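Iron-binding protein (Staphylococcus epidermidis, PDB 4M7O) probably binds an iron-bearing ligand outside the cell as the solute-binding component of a membrane uptake system. Local coordinates at residues V46-S49 against T50-Y54. Numbering follows the deposited sequence.
Sequences VGVS and TVDDY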
loop_
_atom_site.group_PDB
_atom_site.type_symbol
_atom_site.label_atom_id
_atom_site.label_comp_id
_atom_site.label_asym_id
_atom_site.label_seq_id
_atom_site.Cartn_x
_atom_site.Cartn_y
_atom_site.Cartn_z
ATOM N N VAL A 46 16.780 4.758 -14.912
ATOM C CA VAL A 46 17.555 6.004 -14.979
ATOM C C VAL A 46 16.992 7.078 -14.057
ATOM O O VAL A 46 17.673 8.060 -13.739
ATOM C CB VAL A 46 17.653 6.587 -16.423
ATOM C CG1 VAL A 46 18.488 5.690 -17.302
ATOM C CG2 VAL A 46 16.268 6.757 -17.027
ATOM N N GLY A 47 15.747 6.884 -13.635
ATOM C CA GLY A 47 15.064 7.844 -12.792
ATOM C C GLY A 47 14.084 7.180 -11.835
ATOM O O GLY A 47 13.441 6.161 -12.161
ATOM N N VAL A 48 13.962 7.755 -10.643
ATOM C CA VAL A 48 12.975 7.284 -9.672
ATOM C C VAL A 48 12.289 8.510 -9.117
ATOM O O VAL A 48 12.596 9.626 -9.526
ATOM C CB VAL A 48 13.638 6.485 -8.535
ATOM C CG1 VAL A 48 14.182 5.175 -9.069
ATOM C CG2 VAL A 48 14.775 7.301 -7.914
ATOM N N SER A 49 11.364 8.325 -8.190
ATOM C CA SER A 49 10.692 9.476 -7.617
ATOM C C SER A 49 11.460 9.977 -6.406
ATOM O O SER A 49 12.319 9.282 -5.858
ATOM C CB SER A 49 9.259 9.135 -7.227
ATOM O OG SER A 49 9.208 8.583 -5.930
ATOM N N THR A 50 11.131 11.183 -5.974
ATOM C CA THR A 50 11.814 11.796 -4.845
ATOM C C THR A 50 11.521 11.099 -3.531
ATOM O O THR A 50 12.170 11.385 -2.525
ATOM C CB THR A 50 11.382 13.240 -4.708
ATOM O OG1 THR A 50 9.957 13.296 -4.862
ATOM C CG2 THR A 50 12.057 14.097 -5.790
ATOM N N VAL A 51 10.527 10.211 -3.524
ATOM C CA VAL A 51 10.189 9.482 -2.302
ATOM C C VAL A 51 10.555 7.998 -2.346
ATOM O O VAL A 51 10.173 7.239 -1.467
ATOM C CB VAL A 51 8.703 9.660 -1.910
ATOM C CG1 VAL A 51 8.420 11.121 -1.573
ATOM C CG2 VAL A 51 7.771 9.167 -3.029
ATOM N N ASP A 52 11.308 7.574 -3.353
ATOM C CA ASP A 52 11.800 6.192 -3.375
ATOM C C ASP A 52 12.817 5.943 -2.256
ATOM O O ASP A 52 13.745 6.729 -2.068
ATOM C CB ASP A 52 12.391 5.851 -4.743
ATOM C CG ASP A 52 11.327 5.423 -5.739
ATOM O OD1 ASP A 52 10.613 6.289 -6.285
ATOM O OD2 ASP A 52 11.175 4.210 -5.955
ATOM N N ASP A 53 12.617 4.851 -1.510
ATOM C CA ASP A 53 13.351 4.590 -0.261
ATOM C C ASP A 53 13.881 3.158 -0.181
ATOM O O ASP A 53 14.438 2.748 0.838
ATOM C CB ASP A 53 12.433 4.834 0.946
ATOM C CG ASP A 53 11.050 4.167 0.790
ATOM O OD1 ASP A 53 10.907 3.197 0.005
ATOM O OD2 ASP A 53 10.090 4.619 1.452
ATOM N N TYR A 54 13.681 2.391 -1.244
ATOM C CA TYR A 54 14.047 0.985 -1.228
ATOM C C TYR A 54 14.351 0.526 -2.644
ATOM O O TYR A 54 13.612 0.834 -3.574
ATOM C CB TYR A 54 12.914 0.131 -0.608
ATOM C CG TYR A 54 13.369 -1.250 -0.176
ATOM C CD1 TYR A 54 13.368 -2.323 -1.057
ATOM C CD2 TYR A 54 13.824 -1.474 1.115
ATOM C CE1 TYR A 54 13.800 -3.595 -0.641
ATOM C CE2 TYR A 54 14.258 -2.725 1.529
ATOM C CZ TYR A 54 14.241 -3.779 0.648
ATOM O OH TYR A 54 14.671 -5.017 1.075
#
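Ser49 and Asp52 meet where the chain leaves its strand, and the backbone N and the side-chain OG of Ser49 converge on one carboxylate oxygen, Asp52 OD1. Ser49 OG donates to Asp52 OD1 at 2.7 Å, on the anti side of the carboxylate and slightly off its plane. From the opposite face of that plane Ser49 N donates a second hydrogen bond to Asp52 OD1 at 2.9 Å, 45° out of the plane. These two bonds on OD1 and the hydrogen bond between Asp52 OD2 and Thr33 OG1 on helix 30-38 together hold the carboxylate in its orientation. Ser49 OG also accepts a bond from Val51 N (3.2 Å); with chi1 at 86° the hydroxyl lies between its own N and carbonyl carbon, within range of both partners.

Backbone bonding closes the bend: Asp52 N donates to Ser49 O at 3.2 Å, completing a type I beta turn from Ser49 to Asp52. This turn ends strand 45-49, which lies between strands 25-27 and 63-65 in the parallel sheet of one lobe of a fold consistent with periplasmic binding proteins.

Two valines make van der Waals contact with these polar groups. Val48 CB lies 3.8 Å from Asp52 CG, and the Val48 side chain also touches Thr33. On the turn itself, Val51 CG2 approaches Ser49 OG to 3.3 Å, and the Val51 side chain touches Pro30.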